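Local atomic coordinates of designed Anbu Protein (Synthetic construct, PDB entry 5LOY), a protein that probably hydrolyses peptide bonds, as a consensus-designed ancestral beta subunit related to the precursors of the proteasome, and assembles into helical arrays. Residues 6-11 and 158-163; 11-16 and 193-198; 41-46 and 201-206; 109-114 and 128-133. One frame throughout, in Å; residues are numbered along the deposited sequence.

Contact 1: residues 6-11 and 158-163; sequences IRLDEG and RVITPD
Ile6 and Ile160 meet methyl to methyl where strand 2-8 passes the loop leaving helix 153-159. Ile6 CG2 lies 3.8 Å from Ile160 CG2, and the two side chains cross obliquely. Their outer branches converge as well, because an extended Ile6 (chi2 174°) faces a folded Ile160 (chi2 -60°), which leaves Ile6 CD1 4.1 Å from Ile160 CD1. Leu8 comes in at about a right angle to Ile160. Its CD2 touches the same Ile160 CG2 at 4.1 Å, so this methyl sits in the notch between the isoleucine and leucine of the strand. The same Leu8 CD2 also rests against Thr161 O, 3.4 Å away.

Farther along, polar contacts take over. Asp9 N donates to Pro162 O across 3.0 Å; the bond is almost straight (170°) and uses a lone pair in the carbonyl plane. A water joins Glu10 N to this oxygen, giving Pro162 O a second donor. The Asp9 carboxylate leans back over the proline, its OD1 3.7 Å from Pro162 CB. Its OD2 is 4.4 Å from Asp163 OD1, a like-charged pair, both residues exposed, whose repulsion solvent probably screens.

Leu8 to Gly11 form a type I turn, closed by Leu8 N to Gly11 O and Gly11 N to Leu8 O. Leu8 also packs on Leu166 and Ala169 of helix 166-183. A hairpin end tucked under a helix-to-helix loop in this way belongs to the layered packing of helices on a beta sheet in the Ntn-hydrolase fold of proteasome subunits.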
loop_
_atom_site.group_PDB
_atom_site.type_symbol
_atom_site.label_atom_id
_atom_site.label_comp_id
_atom_site.label_asym_id
_atom_site.label_seq_id
_atom_site.Cartn_x
_atom_site.Cartn_y
_atom_site.Cartn_z
ATOM N N ILE A 6 17.251 5.298 0.323
ATOM C CA ILE A 6 17.728 4.125 -0.446
ATOM C C ILE A 6 19.219 4.073 -0.415
ATOM O O ILE A 6 19.872 5.074 -0.597
ATOM C CB ILE A 6 17.305 4.179 -1.918
ATOM C CG1 ILE A 6 15.810 4.341 -2.036
ATOM C CG2 ILE A 6 17.674 2.898 -2.637
ATOM C CD1 ILE A 6 15.361 4.534 -3.463
ATOM N N ARG A 7 19.765 2.888 -0.222
ATOM C CA ARG A 7 21.206 2.700 -0.139
ATOM C C ARG A 7 21.755 1.739 -1.213
ATOM O O ARG A 7 21.311 0.607 -1.333
ATOM C CB ARG A 7 21.528 2.152 1.226
ATOM C CG ARG A 7 23.011 2.157 1.520
ATOM C CD ARG A 7 23.351 1.024 2.441
ATOM N NE ARG A 7 24.711 1.136 2.935
ATOM C CZ ARG A 7 25.408 0.110 3.439
ATOM N NH1 ARG A 7 24.869 -1.112 3.515
ATOM N NH2 ARG A 7 26.657 0.310 3.856
ATOM N N LEU A 8 22.742 2.189 -1.976
ATOM C CA LEU A 8 23.283 1.440 -3.106
ATOM C C LEU A 8 24.787 1.420 -3.039
ATOM O O LEU A 8 25.392 2.227 -2.343
ATOM C CB LEU A 8 22.862 2.124 -4.399
ATOM C CG LEU A 8 21.398 2.540 -4.371
ATOM C CD1 LEU A 8 21.188 3.805 -5.152
ATOM C CD2 LEU A 8 20.527 1.426 -4.879
ATOM N N ASP A 9 25.402 0.512 -3.783
ATOM C CA ASP A 9 26.851 0.487 -3.866
ATOM C C ASP A 9 27.375 1.839 -4.319
ATOM O O ASP A 9 28.365 2.328 -3.786
ATOM C CB ASP A 9 27.345 -0.619 -4.816
ATOM C CG ASP A 9 27.148 -2.038 -4.243
ATOM O OD1 ASP A 9 26.711 -2.178 -3.067
ATOM O OD2 ASP A 9 27.415 -3.024 -4.981
ATOM N N GLU A 10 26.683 2.458 -5.274
ATOM C CA GLU A 10 27.094 3.748 -5.844
ATOM C C GLU A 10 26.871 4.968 -4.928
ATOM O O GLU A 10 27.414 6.025 -5.207
ATOM C CB GLU A 10 26.339 3.998 -7.170
ATOM C CG GLU A 10 26.921 3.342 -8.425
ATOM C CD GLU A 10 26.162 3.701 -9.728
ATOM O OE1 GLU A 10 25.359 4.690 -9.766
ATOM O OE2 GLU A 10 26.367 2.982 -10.752
ATOM N N GLY A 11 26.046 4.842 -3.878
ATOM C CA GLY A 11 25.666 5.987 -3.036
ATOM C C GLY A 11 24.298 5.907 -2.345
ATOM O O GLY A 11 23.876 4.849 -1.941
ATOM N N ARG A 158 10.444 -4.376 -6.386
ATOM C CA ARG A 158 10.698 -4.968 -7.697
ATOM C C ARG A 158 12.029 -4.546 -8.266
ATOM O O ARG A 158 12.686 -5.342 -8.901
ATOM C CB ARG A 158 9.609 -4.595 -8.713
ATOM C CG ARG A 158 8.285 -5.338 -8.541
ATOM C CD ARG A 158 7.229 -4.830 -9.531
ATOM N NE ARG A 158 5.883 -5.318 -9.250
ATOM C CZ ARG A 158 5.405 -6.499 -9.634
ATOM N NH1 ARG A 158 6.169 -7.354 -10.328
ATOM N NH2 ARG A 158 4.147 -6.821 -9.325
ATOM N N VAL A 159 12.425 -3.305 -8.032
ATOM C CA VAL A 159 13.558 -2.710 -8.743
ATOM C C VAL A 159 14.868 -2.614 -7.934
ATOM O O VAL A 159 15.938 -2.923 -8.459
ATOM C CB VAL A 159 13.163 -1.310 -9.262
ATOM C CG1 VAL A 159 14.339 -0.615 -9.907
ATOM C CG2 VAL A 159 12.039 -1.434 -10.266
ATOM N N ILE A 160 14.806 -2.197 -6.677
ATOM C CA ILE A 160 16.019 -1.819 -5.959
ATOM C C ILE A 160 16.871 -3.010 -5.540
ATOM O O ILE A 160 16.396 -3.905 -4.871
ATOM C CB ILE A 160 15.725 -1.006 -4.693
ATOM C CG1 ILE A 160 14.891 0.259 -5.013
ATOM C CG2 ILE A 160 17.026 -0.617 -4.008
ATOM C CD1 ILE A 160 15.517 1.247 -5.977
ATOM N N THR A 161 18.135 -3.002 -5.962
ATOM C CA THR A 161 19.153 -3.901 -5.451
ATOM C C THR A 161 20.387 -3.055 -5.191
ATOM O O THR A 161 20.468 -1.914 -5.655
ATOM C CB THR A 161 19.546 -5.019 -6.463
ATOM O OG1 THR A 161 20.398 -4.486 -7.492
ATOM C CG2 THR A 161 18.319 -5.689 -7.079
ATOM N N PRO A 162 21.359 -3.606 -4.450
ATOM C CA PRO A 162 22.617 -2.893 -4.226
ATOM C C PRO A 162 23.291 -2.468 -5.528
ATOM O O PRO A 162 24.040 -1.500 -5.553
ATOM C CB PRO A 162 23.481 -3.941 -3.531
ATOM C CG PRO A 162 22.518 -4.887 -2.885
ATOM C CD PRO A 162 21.276 -4.880 -3.705
ATOM N N ASP A 163 23.043 -3.205 -6.603
ATOM C CA ASP A 163 23.681 -2.914 -7.879
ATOM C C ASP A 163 22.966 -1.827 -8.701
ATOM O O ASP A 163 23.470 -1.381 -9.700
ATOM C CB ASP A 163 23.784 -4.205 -8.696
ATOM C CG ASP A 163 25.010 -4.226 -9.593
ATOM O OD1 ASP A 163 26.112 -3.826 -9.139
ATOM O OD2 ASP A 163 24.882 -4.647 -10.764
HETATM O O HOH W 1 24.840 0.716 -7.197
#

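Contact 2: residues 11-16 and 193-198; sequences GLVFAS and LLVYER
Leu193 supplies the bump and the flank of strand 11-16 the hollow: its CD1 dips between Val13 and Ala15, 4.3 Å from Val13 CG1 and 4.2 Å from Ala15 CB. With CG trans to the backbone N (chi1 175°), the leucine can lean across the strand gap until this methyl lies 3.6 Å from Phe14 O. The methyl of Ala15 forms one wall of the hollow, Val13 the other.

The other face is built differently. Leu12 lies alongside Tyr196 and Phe14 alongside Leu194, each pair pointing the same way. Leu12 CD1 touches Tyr196 CD2 at 4.1 Å, and Phe14 CD2 has the same spacing from Leu194 CD2. These ridges stand over the hydrogen-bonded pairs, whose reciprocal N-H to O bonds link Leu12 with Tyr196 and Phe14 with Leu194; the tightest is Tyr196 N to Leu12 O at 2.8 Å. At the end, Gly11 provides a hollow of its own: its CA approaches Tyr196 O to 3.3 Å as a CA-H...O contact, and a beta carbon would collide with that oxygen.

The two antiparallel strands thus form a two-sided slab. Phe14, Leu194 and Tyr196 face strand 42-50 of the second sheet, with Met33 and Val35 of strand 33-38 also in touch, whereas Val13, Ala15 and Val195 lie under helix 166-183, and Trp239 of the second subunit packs on Leu193 and Val195.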
loop_
_atom_site.group_PDB
_atom_site.type_symbol
_atom_site.label_atom_id
_atom_site.label_comp_id
_atom_site.label_asym_id
_atom_site.label_seq_id
_atom_site.Cartn_x
_atom_site.Cartn_y
_atom_site.Cartn_z
ATOM N N GLY A 11 26.046 4.842 -3.878
ATOM C CA GLY A 11 25.666 5.987 -3.036
ATOM C C GLY A 11 24.298 5.907 -2.345
ATOM O O GLY A 11 23.876 4.849 -1.941
ATOM N N LEU A 12 23.637 7.052 -2.162
ATOM C CA LEU A 12 22.351 7.141 -1.457
ATOM C C LEU A 12 21.377 8.036 -2.212
ATOM O O LEU A 12 21.777 9.017 -2.853
ATOM C CB LEU A 12 22.532 7.750 -0.075
ATOM C CG LEU A 12 23.476 7.090 0.925
ATOM C CD1 LEU A 12 23.890 8.069 2.016
ATOM C CD2 LEU A 12 22.823 5.868 1.554
ATOM N N VAL A 13 20.095 7.729 -2.079
ATOM C CA VAL A 13 19.028 8.555 -2.629
ATOM C C VAL A 13 17.950 8.803 -1.558
ATOM O O VAL A 13 17.507 7.864 -0.894
ATOM C CB VAL A 13 18.363 7.842 -3.806
ATOM C CG1 VAL A 13 17.189 8.655 -4.323
ATOM C CG2 VAL A 13 19.365 7.591 -4.911
ATOM N N PHE A 14 17.543 10.046 -1.395
ATOM C CA PHE A 14 16.515 10.412 -0.421
ATOM C C PHE A 14 15.422 11.203 -1.087
ATOM O O PHE A 14 15.703 12.094 -1.898
ATOM C CB PHE A 14 17.087 11.304 0.679
ATOM C CG PHE A 14 18.245 10.703 1.417
ATOM C CD1 PHE A 14 18.032 9.925 2.521
ATOM C CD2 PHE A 14 19.558 10.978 1.036
ATOM C CE1 PHE A 14 19.098 9.392 3.224
ATOM C CE2 PHE A 14 20.625 10.464 1.742
ATOM C CZ PHE A 14 20.391 9.665 2.837
ATOM N N ALA A 15 14.173 10.927 -0.714
ATOM C CA ALA A 15 13.057 11.713 -1.224
ATOM C C ALA A 15 11.979 11.879 -0.184
ATOM O O ALA A 15 11.725 10.970 0.607
ATOM C CB ALA A 15 12.488 11.041 -2.455
ATOM N N SER A 16 11.319 13.022 -0.195
ATOM C CA SER A 16 10.239 13.271 0.755
ATOM C C SER A 16 9.233 14.230 0.183
ATOM O O SER A 16 9.606 15.092 -0.591
ATOM C CB SER A 16 10.796 13.861 2.060
ATOM O OG SER A 16 11.465 15.082 1.802
ATOM N N LEU A 193 14.188 16.011 -3.376
ATOM C CA LEU A 193 14.965 14.899 -3.870
ATOM C C LEU A 193 16.459 15.189 -3.708
ATOM O O LEU A 193 16.932 16.263 -4.116
ATOM C CB LEU A 193 14.665 14.675 -5.343
ATOM C CG LEU A 193 15.530 13.596 -6.020
ATOM C CD1 LEU A 193 15.168 12.208 -5.488
ATOM C CD2 LEU A 193 15.373 13.640 -7.536
ATOM N N LEU A 194 17.200 14.238 -3.126
ATOM C CA LEU A 194 18.648 14.385 -2.955
ATOM C C LEU A 194 19.353 13.107 -3.352
ATOM O O LEU A 194 18.982 12.027 -2.912
ATOM C CB LEU A 194 18.954 14.748 -1.513
ATOM C CG LEU A 194 20.376 15.201 -1.203
ATOM C CD1 LEU A 194 20.373 16.032 0.080
ATOM C CD2 LEU A 194 21.350 14.042 -1.075
ATOM N N VAL A 195 20.360 13.247 -4.200
ATOM C CA VAL A 195 21.134 12.117 -4.707
ATOM C C VAL A 195 22.591 12.321 -4.349
ATOM O O VAL A 195 23.182 13.324 -4.723
ATOM C CB VAL A 195 21.021 11.991 -6.248
ATOM C CG1 VAL A 195 21.955 10.894 -6.772
ATOM C CG2 VAL A 195 19.595 11.690 -6.652
ATOM N N TYR A 196 23.162 11.364 -3.609
ATOM C CA TYR A 196 24.511 11.495 -3.016
ATOM C C TYR A 196 25.440 10.449 -3.608
ATOM O O TYR A 196 25.137 9.258 -3.528
ATOM C CB TYR A 196 24.448 11.337 -1.466
ATOM C CG TYR A 196 25.828 11.282 -0.841
ATOM C CD1 TYR A 196 26.570 12.446 -0.657
ATOM C CD2 TYR A 196 26.417 10.082 -0.508
ATOM C CE1 TYR A 196 27.838 12.404 -0.138
ATOM C CE2 TYR A 196 27.704 10.028 0.008
ATOM C CZ TYR A 196 28.412 11.190 0.186
ATOM O OH TYR A 196 29.698 11.172 0.691
ATOM N N GLU A 197 26.561 10.877 -4.183
ATOM C CA GLU A 197 27.560 9.948 -4.716
ATOM C C GLU A 197 28.577 9.478 -3.666
ATOM O O GLU A 197 29.218 10.290 -2.997
ATOM C CB GLU A 197 28.365 10.593 -5.849
ATOM C CG GLU A 197 27.646 10.753 -7.185
ATOM C CD GLU A 197 28.548 11.363 -8.273
ATOM O OE1 GLU A 197 29.785 11.499 -8.083
ATOM O OE2 GLU A 197 28.009 11.732 -9.333
ATOM N N ARG A 198 28.744 8.168 -3.567
ATOM C CA ARG A 198 29.716 7.565 -2.669
ATOM C C ARG A 198 31.084 8.259 -2.720
ATOM O O ARG A 198 31.632 8.467 -3.790
ATOM C CB ARG A 198 29.885 6.080 -3.027
ATOM C CG ARG A 198 30.681 5.261 -2.019
ATOM C CD ARG A 198 31.213 3.982 -2.640
ATOM N NE ARG A 198 30.757 2.808 -1.897
ATOM C CZ ARG A 198 31.309 2.327 -0.776
ATOM N NH1 ARG A 198 30.778 1.242 -0.212
ATOM N NH2 ARG A 198 32.375 2.908 -0.197
#

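Contact 3: residues 41-46 and 201-206; sequences ERVIVL and LRVGHR
At one margin of the beta sandwich of the Ntn-hydrolase fold, Val43 of one sheet packs on residues 201-203, which lead into a strand of the other. Strand 42-50 opens with a classic beta bulge, in which Glu41 and Arg42 both face Val38; residues 201-203 follow strand 191-197 on the way to His205 and Arg206.

Contact across the gap is entirely by van der Waals packing. Val43 does most of it with its two methyls. CG2 is set against the peptide bond joining Leu201 to Arg202, 3.4 Å from Arg202 N and 3.7 Å from Leu201 C, so an apolar group covers a polar backbone unit. Leu201, whose backbone takes a left-handed turn conformation, flanks the bulge: its CB is 4.1 Å from Glu41 N, and its CD2 reaches Glu41 O at 3.9 Å.

The charged pair of the bulge turns the other way. Glu41 OE2 forms a salt bridge with Arg42 NE at 3.2 Å, while Glu41 OE1 lies in the plane of the guanidinium, at its edge. Arg42 NH1 also donates to Ala76 O, giving the guanidinium a second partner. On the facing segment, Leu201 N is held by Tyr196 OH and Val203 N by Glu37 OE2, which probably helps to hold the backbone on which Val43 rests.

The remaining methyl of Val43 meets a second valine whose side chain runs at about a right angle to it. Val43 has CG1 trans to its backbone N (chi1 178°), and this branch ends 4.0 Å from Val203 CG2.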
loop_
_atom_site.group_PDB
_atom_site.type_symbol
_atom_site.label_atom_id
_atom_site.label_comp_id
_atom_site.label_asym_id
_atom_site.label_seq_id
_atom_site.Cartn_x
_atom_site.Cartn_y
_atom_site.Cartn_z
ATOM N N GLU A 41 34.171 16.608 4.405
ATOM C CA GLU A 41 34.322 15.758 5.599
ATOM C C GLU A 41 33.055 14.905 5.880
ATOM O O GLU A 41 33.205 13.736 6.237
ATOM C CB GLU A 41 34.849 16.522 6.851
ATOM C CG GLU A 41 33.856 16.670 8.045
ATOM C CD GLU A 41 33.903 15.595 9.205
ATOM O OE1 GLU A 41 34.033 14.341 9.024
ATOM O OE2 GLU A 41 33.740 16.032 10.374
ATOM N N ARG A 42 31.841 15.439 5.708
ATOM C CA ARG A 42 30.617 14.624 5.882
ATOM C C ARG A 42 29.350 15.232 5.292
ATOM O O ARG A 42 29.224 16.432 5.170
ATOM C CB ARG A 42 30.328 14.383 7.368
ATOM C CG ARG A 42 29.953 15.653 8.133
ATOM C CD ARG A 42 29.654 15.409 9.599
ATOM N NE ARG A 42 30.785 14.776 10.256
ATOM C CZ ARG A 42 30.748 14.089 11.395
ATOM N NH1 ARG A 42 29.618 13.920 12.069
ATOM N NH2 ARG A 42 31.858 13.552 11.859
ATOM N N VAL A 43 28.405 14.366 4.981
ATOM C CA VAL A 43 27.056 14.747 4.624
ATOM C C VAL A 43 26.086 13.863 5.393
ATOM O O VAL A 43 26.185 12.645 5.332
ATOM C CB VAL A 43 26.782 14.531 3.129
ATOM C CG1 VAL A 43 25.349 14.888 2.786
ATOM C CG2 VAL A 43 27.727 15.353 2.291
ATOM N N ILE A 44 25.147 14.480 6.106
ATOM C CA ILE A 44 24.108 13.749 6.842
ATOM C C ILE A 44 22.732 14.281 6.484
ATOM O O ILE A 44 22.520 15.487 6.503
ATOM C CB ILE A 44 24.331 13.899 8.343
ATOM C CG1 ILE A 44 25.605 13.157 8.725
ATOM C CG2 ILE A 44 23.151 13.335 9.118
ATOM C CD1 ILE A 44 26.036 13.434 10.135
ATOM N N VAL A 45 21.804 13.388 6.162
ATOM C CA VAL A 45 20.468 13.781 5.749
ATOM C C VAL A 45 19.442 13.148 6.659
ATOM O O VAL A 45 19.507 11.949 6.908
ATOM C CB VAL A 45 20.151 13.294 4.333
ATOM C CG1 VAL A 45 18.782 13.798 3.903
ATOM C CG2 VAL A 45 21.216 13.751 3.362
ATOM N N LEU A 46 18.505 13.966 7.144
ATOM C CA LEU A 46 17.455 13.534 8.070
ATOM C C LEU A 46 16.057 13.780 7.477
ATOM O O LEU A 46 15.742 14.893 7.077
ATOM C CB LEU A 46 17.618 14.280 9.395
ATOM C CG LEU A 46 16.588 14.032 10.503
ATOM C CD1 LEU A 46 16.686 12.610 11.041
ATOM C CD2 LEU A 46 16.789 15.014 11.634
ATOM N N LEU A 201 31.501 13.292 -0.391
ATOM C CA LEU A 201 31.493 14.074 0.847
ATOM C C LEU A 201 30.984 15.496 0.606
ATOM O O LEU A 201 31.442 16.466 1.206
ATOM C CB LEU A 201 32.876 14.060 1.496
ATOM C CG LEU A 201 33.419 12.658 1.826
ATOM C CD1 LEU A 201 34.835 12.756 2.375
ATOM C CD2 LEU A 201 32.531 11.925 2.822
ATOM N N ARG A 202 29.997 15.577 -0.272
ATOM C CA ARG A 202 29.468 16.822 -0.795
ATOM C C ARG A 202 28.021 16.543 -1.252
ATOM O O ARG A 202 27.730 15.469 -1.741
ATOM C CB ARG A 202 30.347 17.223 -1.982
ATOM C CG ARG A 202 30.574 18.701 -2.183
ATOM C CD ARG A 202 31.705 18.918 -3.192
ATOM N NE ARG A 202 33.041 18.741 -2.595
ATOM C CZ ARG A 202 33.699 19.669 -1.885
ATOM N NH1 ARG A 202 33.164 20.872 -1.662
ATOM N NH2 ARG A 202 34.903 19.399 -1.380
ATOM N N VAL A 203 27.107 17.490 -1.082
ATOM C CA VAL A 203 25.766 17.331 -1.647
ATOM C C VAL A 203 25.838 17.599 -3.150
ATOM O O VAL A 203 26.008 18.745 -3.573
ATOM C CB VAL A 203 24.751 18.294 -1.026
ATOM C CG1 VAL A 203 23.399 18.138 -1.702
ATOM C CG2 VAL A 203 24.605 18.024 0.453
ATOM N N GLY A 204 25.732 16.541 -3.956
ATOM C CA GLY A 204 25.943 16.668 -5.410
ATOM C C GLY A 204 24.708 17.203 -6.104
ATOM O O GLY A 204 24.745 18.259 -6.712
ATOM N N HIS A 205 23.605 16.479 -5.974
ATOM C CA HIS A 205 22.350 16.887 -6.579
ATOM C C HIS A 205 21.237 16.951 -5.541
ATOM O O HIS A 205 21.000 16.003 -4.781
ATOM C CB HIS A 205 21.917 15.979 -7.739
ATOM C CG HIS A 205 22.934 15.853 -8.840
ATOM N ND1 HIS A 205 23.487 14.652 -9.259
ATOM C CD2 HIS A 205 23.466 16.807 -9.639
ATOM C CE1 HIS A 205 24.330 14.887 -10.254
ATOM N NE2 HIS A 205 24.330 16.185 -10.505
ATOM N N ARG A 206 20.562 18.090 -5.502
ATOM C CA ARG A 206 19.454 18.295 -4.593
ATOM C C ARG A 206 18.510 19.306 -5.212
ATOM O O ARG A 206 18.931 20.394 -5.602
ATOM C CB ARG A 206 19.979 18.763 -3.243
ATOM C CG ARG A 206 19.180 19.824 -2.512
ATOM C CD ARG A 206 18.377 19.308 -1.355
ATOM N NE ARG A 206 18.709 20.062 -0.142
ATOM C CZ ARG A 206 17.883 20.267 0.886
ATOM N NH1 ARG A 206 18.321 20.955 1.942
ATOM N NH2 ARG A 206 16.633 19.783 0.882
#

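Contact 4: residues 109-114 and 128-133; sequences NASFIL and IYPAGN
Phe112 and Ile128 make an antiparallel hydrogen-bonded pair near the open end of the beta hairpin formed by strands 110-118 and 124-128, beside the first residues of one and the last of the other, just before the chain bends through a type I beta turn from Tyr129 to Gly132.

Hydrogen bonds come first. Ile128 N gives to Phe112 O at 2.8 Å, with the donor tilted 28° from the carbonyl plane. In return Ile128 O accepts twice: Phe112 N approaches in the carbonyl plane at 3.2 Å, and Ser111 OG, tilted 18° from that plane, lies at the same distance. The hydroxyl gets there because it stands trans to the serine's backbone N (chi1 -166°), directed along the strand toward the pair. An alanine in place of Ser111 would leave Ile128 O with Phe112 N as its one remaining donor of the two and is likely to weaken the hold on the strand's last carbonyl before the turn.

A water supplies the next link, accepting from Ala110 N and donating to Asn109 OD1 and Pro130 O, so it ties the start of the strand to the turn. Ala110 O also receives a CA-H...O contact from Pro130 CA at 3.3 Å, and the proline ring lies against this same oxygen.

Apolar contacts complete the join. The beta carbons of Phe112 and Ile128 are 4.2 Å apart, on the face that packs toward helices 79-94 and 52-62; Phe112 touches Val86 and Val58 there. Ile128 turns its outer branch toward Leu114, and its CD1 meets Leu114 CB at 3.8 Å.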
loop_
_atom_site.group_PDB
_atom_site.type_symbol
_atom_site.label_atom_id
_atom_site.label_comp_id
_atom_site.label_asym_id
_atom_site.label_seq_id
_atom_site.Cartn_x
_atom_site.Cartn_y
_atom_site.Cartn_z
ATOM N N ASN A 109 3.293 10.753 18.196
ATOM C CA ASN A 109 4.422 9.955 17.715
ATOM C C ASN A 109 5.089 10.469 16.462
ATOM O O ASN A 109 4.466 11.138 15.641
ATOM C CB ASN A 109 4.009 8.511 17.468
ATOM C CG ASN A 109 3.927 7.707 18.745
ATOM O OD1 ASN A 109 4.242 8.181 19.820
ATOM N ND2 ASN A 109 3.472 6.482 18.617
ATOM N N ALA A 110 6.367 10.123 16.325
ATOM C CA ALA A 110 7.177 10.572 15.210
ATOM C C ALA A 110 8.213 9.542 14.853
ATOM O O ALA A 110 8.476 8.614 15.595
ATOM C CB ALA A 110 7.852 11.889 15.548
ATOM N N SER A 111 8.819 9.734 13.703
ATOM C CA SER A 111 9.644 8.702 13.105
ATOM C C SER A 111 10.627 9.337 12.109
ATOM O O SER A 111 10.304 10.349 11.495
ATOM C CB SER A 111 8.711 7.717 12.396
ATOM O OG SER A 111 9.423 6.566 12.087
ATOM N N PHE A 112 11.810 8.751 11.934
ATOM C CA PHE A 112 12.829 9.376 11.105
ATOM C C PHE A 112 13.618 8.384 10.267
ATOM O O PHE A 112 13.739 7.200 10.607
ATOM C CB PHE A 112 13.821 10.132 11.982
ATOM C CG PHE A 112 13.184 11.146 12.910
ATOM C CD1 PHE A 112 12.686 10.763 14.140
ATOM C CD2 PHE A 112 13.084 12.472 12.536
ATOM C CE1 PHE A 112 12.090 11.676 14.974
ATOM C CE2 PHE A 112 12.508 13.387 13.366
ATOM C CZ PHE A 112 12.009 12.994 14.590
ATOM N N ILE A 113 14.213 8.904 9.197
ATOM C CA ILE A 113 15.219 8.192 8.438
ATOM C C ILE A 113 16.470 9.037 8.420
ATOM O O ILE A 113 16.397 10.253 8.196
ATOM C CB ILE A 113 14.767 7.970 6.994
ATOM C CG1 ILE A 113 13.718 6.867 6.968
ATOM C CG2 ILE A 113 15.942 7.579 6.103
ATOM C CD1 ILE A 113 12.996 6.753 5.633
ATOM N N LEU A 114 17.611 8.416 8.684
ATOM C CA LEU A 114 18.853 9.144 8.825
ATOM C C LEU A 114 19.876 8.431 8.006
ATOM O O LEU A 114 20.087 7.233 8.176
ATOM C CB LEU A 114 19.309 9.157 10.288
ATOM C CG LEU A 114 20.664 9.848 10.503
ATOM C CD1 LEU A 114 20.491 11.348 10.457
ATOM C CD2 LEU A 114 21.288 9.476 11.818
ATOM N N ILE A 128 14.793 5.278 12.412
ATOM C CA ILE A 128 14.575 5.493 13.841
ATOM C C ILE A 128 13.100 5.366 14.137
ATOM O O ILE A 128 12.267 6.078 13.565
ATOM C CB ILE A 128 15.088 6.856 14.329
ATOM C CG1 ILE A 128 16.599 6.942 14.205
ATOM C CG2 ILE A 128 14.775 7.053 15.786
ATOM C CD1 ILE A 128 17.063 7.423 12.859
ATOM N N TYR A 129 12.779 4.441 15.022
ATOM C CA TYR A 129 11.401 4.148 15.341
ATOM C C TYR A 129 10.826 5.131 16.353
ATOM O O TYR A 129 11.568 5.817 17.041
ATOM C CB TYR A 129 11.310 2.735 15.929
ATOM C CG TYR A 129 11.624 1.590 14.990
ATOM C CD1 TYR A 129 10.915 1.408 13.795
ATOM C CD2 TYR A 129 12.568 0.646 15.342
ATOM C CE1 TYR A 129 11.187 0.337 12.962
ATOM C CE2 TYR A 129 12.839 -0.433 14.532
ATOM C CZ TYR A 129 12.154 -0.582 13.346
ATOM O OH TYR A 129 12.460 -1.683 12.577
ATOM N N PRO A 130 9.499 5.162 16.485
ATOM C CA PRO A 130 8.827 5.986 17.481
ATOM C C PRO A 130 9.361 5.857 18.873
ATOM O O PRO A 130 9.409 6.840 19.585
ATOM C CB PRO A 130 7.391 5.471 17.432
ATOM C CG PRO A 130 7.197 5.094 16.005
ATOM C CD PRO A 130 8.523 4.533 15.568
ATOM N N ALA A 131 9.743 4.660 19.286
ATOM C CA ALA A 131 10.292 4.478 20.638
ATOM C C ALA A 131 11.733 4.995 20.807
ATOM O O ALA A 131 12.258 5.028 21.917
ATOM C CB ALA A 131 10.214 3.011 21.017
ATOM N N GLY A 132 12.389 5.333 19.699
ATOM C CA GLY A 132 13.739 5.882 19.737
ATOM C C GLY A 132 14.884 4.882 19.616
ATOM O O GLY A 132 16.040 5.272 19.662
ATOM N N ASN A 133 14.578 3.600 19.468
ATOM C CA ASN A 133 15.584 2.652 19.020
ATOM C C ASN A 133 15.583 2.620 17.492
ATOM O O ASN A 133 14.795 3.322 16.876
ATOM C CB ASN A 133 15.385 1.269 19.641
ATOM C CG ASN A 133 14.060 0.627 19.265
ATOM O OD1 ASN A 133 13.131 1.272 18.747
ATOM N ND2 ASN A 133 13.964 -0.674 19.544
HETATM O O HOH W 2 7.339 8.917 19.099
#

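How the contacts relate
The four contacts can be followed as one path across the two sheets. Contacts 1 and 2 share Gly11, and Ile6 N lies 2.9 Å from Val13 O, joining strands 2-8 and 11-21. Contact 2 leads to contact 3 within the same sheet, through Val195 N and His205 O at 2.9 Å, and across the sandwich, where Phe14 CE2 lies 3.7 Å from Val45 CG2. Contact 3 then touches contact 4 through neighbouring strands, Ile44 CG2 being 3.6 Å from Leu114 CD1. Contacts 1 and 4 are farthest apart, with centres about 23 Å from each other. Contacts 1, 2 and 3 also touch the second subunit, whereas contact 4 does not.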